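Local coordinates for protein aminoglycoside-O-phosphotransferase VIII (Streptomyces rimosus, PDB 4H05) that probably transfers a phosphate from ATP to the 3'-hydroxyl of aminoglycoside antibiotics, giving its bacterial host resistance to them, at residues A30-V35 against V47-A51; D218-A224 against K262-R267. One frame throughout, in Å; residues are numbered along the deposited sequence.

Contact 1. Residues A30-V35 against V47-A51; sequences ASGAGV and VKVAA
The carbonyl of G34 and the amide of V49 supply the one hydrogen bond between these segments: V49 N donates to G34 O over 2.8 Å. The same oxygen also receives a CA-H...O contact from K48 CA at 3.2 Å, and a second such contact runs from V35 CA to V47 O at 3.4 Å. These two CA-H...O contacts accompany the antiparallel, non-hydrogen-bonded pair of V35 with K48, where the loop 30-34 runs into strand 35-40 at V35. G34 has an unusual backbone conformation, one that a residue without CB adopts readily.

Apolar contact is modest. V35 and K48 lie side by side, pointing the same way. The branch of the valine that stands anti to its carbonyl carbon and beside the backbone N makes the touch, V35 CG2 meeting K48 CG at 4.0 Å. Toward the loop end, the small methyls of A30 and A33 meet that of A51, A30 CB to A51 CB at 3.9 Å, although A30 is poorly ordered.

The lysine amine bridges to E61 and to D210, a predicted magnesium ligand, consistent with the nucleotide-binding lysine-glutamate pair of kinases. V49 and A33 lean on M7 of helix 6-17, V47 and V49 on strand 86-93, and K48 and A50 on L58 of helix 54-71.

Contact 2. Residues D218-A224 against K262-R267; sequences DRHSDLA and KLAFYR
Y266 lies against the first turn of helix 220-230 in the kinase-like C-terminal lobe, where the axes of helix segments 220-224 and 262-267 cross at -79° and come within 8.1 Å. Backbone atom S221 N sits over the rim of one face of the tyrosine ring, and F265 CD2 lies over the centre of the opposite face. Small residues permit this closeness: the methyl of A224 packs on the tyrosine's own CB, A224 CB to Y266 CB at 3.6 Å, and A224 CB is equally close, 3.6 Å, to the backbone oxygen L263 O.

K262 crosses H220 at about a right angle. Its extended chain carries CD over one face of the imidazole in a CH-pi contact, 3.8 Å from the centroid, while L223 CD1 lies over the rim of the opposite face and L263 CD1 at the edge. A long aliphatic chain with a charged end suits this place, since it covers the ring and still delivers its amine to D218. There K262 NZ takes the syn lone pair of D218 OD2 at 3.0 Å; D181 is a second acidic partner of the amine, and the two carboxylates probably keep it charged.

D218 lies across Y266 at a similar angle, with its carboxylate and the ring 38° apart. Having CG anti to the backbone N (chi1 -161°) turns the aspartate toward K262. Two waters tie the phenol to the same residue: water 1 accepts from Y266 OH at 2.8 Å and donates to D218 OD2, and water 2 donates to Y266 OH and accepts from D218 N.

Overall arrangement
Contact 1 closes before contact 2 opens along the chain, and the two lie on opposite sides of its centre, 28 Å apart between centres and about 15 Å between nearest atoms. They share no helix or strand. Contact 1 belongs to the five-stranded antiparallel sheet of the N-terminal lobe; contact 2 joins helices 220-230 and 260-270 in the largely helical C-terminal lobe. Such a division is that of the protein kinase-like fold, whose nucleotide site lies between lobes. Contact 1 borders the predicted metal site, whereas contact 2 stands farther from the predicted catalytic residues, the side chain of S221 being about 9 Å from that of D190, the predicted proton acceptor.

Contact 1. Residues A30-V35 against V47-A51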
loop_
_atom_site.group_PDB
_atom_site.type_symbol
_atom_site.label_atom_id
_atom_site.label_comp_id
_atom_site.label_asym_id
_atom_site.label_seq_id
_atom_site.Cartn_x
_atom_site.Cartn_y
_atom_site.Cartn_z
ATOM N N ALA A 30 0.769 -2.644 -19.114
ATOM C CA ALA A 30 -0.348 -2.603 -20.109
ATOM C C ALA A 30 -0.004 -1.738 -21.345
ATOM O O ALA A 30 1.104 -1.837 -21.840
ATOM C CB ALA A 30 -1.656 -2.164 -19.445
ATOM N N SER A 31 -0.939 -0.916 -21.844
ATOM C CA SER A 31 -0.605 0.175 -22.805
ATOM C C SER A 31 0.387 1.143 -22.116
ATOM O O SER A 31 1.563 0.802 -21.938
ATOM C CB SER A 31 -1.867 0.932 -23.321
ATOM O OG SER A 31 -2.608 0.243 -24.327
ATOM N N GLY A 32 -0.072 2.331 -21.721
ATOM C CA GLY A 32 0.720 3.202 -20.859
ATOM C C GLY A 32 0.146 3.129 -19.447
ATOM O O GLY A 32 -0.034 4.165 -18.812
ATOM N N ALA A 33 -0.091 1.915 -18.938
ATOM C CA ALA A 33 -0.968 1.702 -17.776
ATOM C C ALA A 33 -0.321 1.539 -16.398
ATOM O O ALA A 33 -0.454 0.480 -15.789
ATOM C CB ALA A 33 -1.892 0.513 -18.031
ATOM N N GLY A 34 0.280 2.609 -15.878
ATOM C CA GLY A 34 0.713 2.641 -14.503
ATOM C C GLY A 34 0.712 3.982 -13.770
ATOM O O GLY A 34 -0.334 4.518 -13.427
ATOM N N VAL A 35 1.921 4.449 -13.467
ATOM C CA VAL A 35 2.170 5.464 -12.481
ATOM C C VAL A 35 3.105 6.494 -13.097
ATOM O O VAL A 35 4.140 6.129 -13.619
ATOM C CB VAL A 35 2.835 4.856 -11.224
ATOM C CG1 VAL A 35 3.231 5.971 -10.214
ATOM C CG2 VAL A 35 1.886 3.833 -10.555
ATOM N N VAL A 47 0.126 10.689 -11.048
ATOM C CA VAL A 47 -0.995 10.187 -11.902
ATOM C C VAL A 47 -0.900 8.691 -11.990
ATOM O O VAL A 47 0.173 8.148 -12.252
ATOM C CB VAL A 47 -0.949 10.743 -13.310
ATOM C CG1 VAL A 47 -1.937 10.019 -14.196
ATOM C CG2 VAL A 47 -1.119 12.267 -13.304
ATOM N N LYS A 48 -1.999 8.029 -11.656
ATOM C CA LYS A 48 -2.105 6.582 -11.689
ATOM C C LYS A 48 -3.223 6.281 -12.675
ATOM O O LYS A 48 -4.282 6.893 -12.630
ATOM C CB LYS A 48 -2.440 5.982 -10.300
ATOM C CG LYS A 48 -1.263 6.009 -9.339
ATOM C CD LYS A 48 -1.507 5.530 -7.904
ATOM C CE LYS A 48 -2.239 4.233 -7.808
ATOM N NZ LYS A 48 -2.468 3.855 -6.388
ATOM N N VAL A 49 -2.958 5.353 -13.576
ATOM C CA VAL A 49 -3.988 4.842 -14.464
ATOM C C VAL A 49 -3.899 3.327 -14.337
ATOM O O VAL A 49 -2.806 2.757 -14.311
ATOM C CB VAL A 49 -3.738 5.334 -15.931
ATOM C CG1 VAL A 49 -4.963 5.117 -16.819
ATOM C CG2 VAL A 49 -3.383 6.815 -15.940
ATOM N N ALA A 50 -5.040 2.666 -14.210
ATOM C CA ALA A 50 -4.998 1.241 -13.946
ATOM C C ALA A 50 -5.711 0.372 -15.006
ATOM O O ALA A 50 -6.846 0.694 -15.475
ATOM C CB ALA A 50 -5.575 0.963 -12.598
ATOM N N ALA A 51 -5.012 -0.737 -15.322
ATOM C CA ALA A 51 -5.510 -1.860 -16.150
ATOM C C ALA A 51 -6.566 -2.767 -15.422
ATOM O O ALA A 51 -6.200 -3.642 -14.629
ATOM C CB ALA A 51 -4.314 -2.697 -16.650
#

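Contact 2. Residues D218-A224 against K262-R267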
loop_
_atom_site.group_PDB
_atom_site.type_symbol
_atom_site.label_atom_id
_atom_site.label_comp_id
_atom_site.label_asym_id
_atom_site.label_seq_id
_atom_site.Cartn_x
_atom_site.Cartn_y
_atom_site.Cartn_z
ATOM N N ASP A 218 -7.385 -6.593 10.730
ATOM C CA ASP A 218 -6.472 -6.822 11.847
ATOM C C ASP A 218 -5.304 -5.961 11.650
ATOM O O ASP A 218 -4.677 -6.037 10.600
ATOM C CB ASP A 218 -5.965 -8.267 11.818
ATOM C CG ASP A 218 -5.408 -8.715 13.159
ATOM O OD1 ASP A 218 -4.360 -8.177 13.522
ATOM O OD2 ASP A 218 -6.033 -9.601 13.813
ATOM N N ARG A 219 -4.932 -5.206 12.659
ATOM C CA ARG A 219 -3.657 -4.501 12.613
ATOM C C ARG A 219 -2.509 -5.339 12.108
ATOM O O ARG A 219 -1.576 -4.771 11.498
ATOM C CB ARG A 219 -3.278 -3.936 13.990
ATOM C CG ARG A 219 -2.883 -5.025 15.023
ATOM C CD ARG A 219 -2.726 -4.518 16.425
ATOM N NE ARG A 219 -3.974 -4.037 16.959
ATOM C CZ ARG A 219 -4.252 -2.779 17.297
ATOM N NH1 ARG A 219 -3.382 -1.795 17.171
ATOM N NH2 ARG A 219 -5.446 -2.519 17.774
ATOM N N HIS A 220 -2.494 -6.652 12.347
ATOM C CA HIS A 220 -1.384 -7.487 11.799
ATOM C C HIS A 220 -1.347 -7.454 10.296
ATOM O O HIS A 220 -0.322 -7.755 9.644
ATOM C CB HIS A 220 -1.412 -8.923 12.378
ATOM C CG HIS A 220 -1.152 -8.972 13.865
ATOM N ND1 HIS A 220 0.073 -9.286 14.379
ATOM C CD2 HIS A 220 -1.936 -8.648 14.929
ATOM C CE1 HIS A 220 0.037 -9.162 15.714
ATOM N NE2 HIS A 220 -1.196 -8.827 16.053
ATOM N N SER A 221 -2.430 -7.042 9.652
ATOM C CA SER A 221 -2.321 -6.917 8.174
ATOM C C SER A 221 -1.304 -5.858 7.767
ATOM O O SER A 221 -0.823 -5.868 6.624
ATOM C CB SER A 221 -3.686 -6.520 7.561
ATOM O OG SER A 221 -4.154 -5.351 8.225
ATOM N N ASP A 222 -1.098 -4.855 8.622
ATOM C CA ASP A 222 -0.105 -3.800 8.354
ATOM C C ASP A 222 1.274 -4.195 8.876
ATOM O O ASP A 222 2.324 -4.039 8.175
ATOM C CB ASP A 222 -0.531 -2.456 8.929
ATOM C CG ASP A 222 -1.533 -1.697 8.060
ATOM O OD1 ASP A 222 -1.763 -2.040 6.900
ATOM O OD2 ASP A 222 -2.143 -0.772 8.607
ATOM N N LEU A 223 1.274 -4.748 10.097
ATOM C CA LEU A 223 2.523 -5.201 10.718
ATOM C C LEU A 223 3.273 -6.230 9.879
ATOM O O LEU A 223 4.504 -6.197 9.814
ATOM C CB LEU A 223 2.229 -5.756 12.103
ATOM C CG LEU A 223 1.773 -4.703 13.126
ATOM C CD1 LEU A 223 1.292 -5.277 14.450
ATOM C CD2 LEU A 223 2.902 -3.696 13.311
ATOM N N ALA A 224 2.523 -7.167 9.270
ATOM C CA ALA A 224 3.088 -8.270 8.531
ATOM C C ALA A 224 3.911 -7.719 7.403
ATOM O O ALA A 224 5.060 -8.137 7.191
ATOM C CB ALA A 224 1.985 -9.220 8.004
ATOM N N LYS A 262 -0.238 -14.610 13.211
ATOM C CA LYS A 262 -0.987 -13.542 12.443
ATOM C C LYS A 262 -0.061 -12.923 11.385
ATOM O O LYS A 262 -0.387 -12.719 10.230
ATOM C CB LYS A 262 -1.584 -12.501 13.402
ATOM C CG LYS A 262 -2.822 -12.974 14.185
ATOM C CD LYS A 262 -3.246 -11.960 15.229
ATOM C CE LYS A 262 -4.728 -11.996 15.641
ATOM N NZ LYS A 262 -5.179 -10.771 16.426
ATOM N N LEU A 263 1.163 -12.680 11.726
ATOM C CA LEU A 263 2.050 -12.130 10.686
ATOM C C LEU A 263 2.188 -13.120 9.557
ATOM O O LEU A 263 2.196 -12.765 8.361
ATOM C CB LEU A 263 3.436 -11.861 11.265
ATOM C CG LEU A 263 3.862 -10.588 11.972
ATOM C CD1 LEU A 263 2.727 -9.689 12.348
ATOM C CD2 LEU A 263 4.898 -10.826 13.089
ATOM N N ALA A 264 2.407 -14.373 9.914
ATOM C CA ALA A 264 2.537 -15.409 8.892
ATOM C C ALA A 264 1.294 -15.434 8.002
ATOM O O ALA A 264 1.418 -15.416 6.773
ATOM C CB ALA A 264 2.878 -16.768 9.498
ATOM N N PHE A 265 0.128 -15.303 8.630
ATOM C CA PHE A 265 -1.122 -15.347 7.928
ATOM C C PHE A 265 -1.257 -14.156 7.020
ATOM O O PHE A 265 -1.618 -14.311 5.886
ATOM C CB PHE A 265 -2.326 -15.391 8.846
ATOM C CG PHE A 265 -3.619 -15.404 8.076
ATOM C CD1 PHE A 265 -4.092 -16.569 7.512
ATOM C CD2 PHE A 265 -4.304 -14.234 7.834
ATOM C CE1 PHE A 265 -5.238 -16.585 6.763
ATOM C CE2 PHE A 265 -5.463 -14.220 7.119
ATOM C CZ PHE A 265 -5.941 -15.398 6.554
ATOM N N TYR A 266 -0.868 -12.980 7.463
ATOM C CA TYR A 266 -1.072 -11.792 6.627
ATOM C C TYR A 266 0.002 -11.642 5.577
ATOM O O TYR A 266 -0.238 -11.067 4.515
ATOM C CB TYR A 266 -1.333 -10.521 7.502
ATOM C CG TYR A 266 -2.720 -10.563 8.170
ATOM C CD1 TYR A 266 -3.874 -10.362 7.412
ATOM C CD2 TYR A 266 -2.879 -10.842 9.507
ATOM C CE1 TYR A 266 -5.110 -10.448 7.961
ATOM C CE2 TYR A 266 -4.166 -10.927 10.086
ATOM C CZ TYR A 266 -5.247 -10.788 9.265
ATOM O OH TYR A 266 -6.462 -10.892 9.744
ATOM N N ARG A 267 1.158 -12.276 5.774
ATOM C CA ARG A 267 2.119 -12.412 4.699
ATOM C C ARG A 267 1.589 -13.348 3.603
ATOM O O ARG A 267 1.856 -13.114 2.428
ATOM C CB ARG A 267 3.497 -12.959 5.178
ATOM C CG ARG A 267 4.518 -11.984 5.794
ATOM C CD ARG A 267 5.958 -12.621 5.910
ATOM N NE ARG A 267 6.061 -12.789 7.331
ATOM C CZ ARG A 267 6.029 -13.895 8.049
ATOM N NH1 ARG A 267 6.131 -15.092 7.538
ATOM N NH2 ARG A 267 5.949 -13.738 9.359
HETATM O O HOH W 1 -6.602 -11.659 12.391
HETATM O O HOH W 2 -8.162 -8.705 9.042
HETATM O O HOH W 3 6.005 -10.081 8.676
#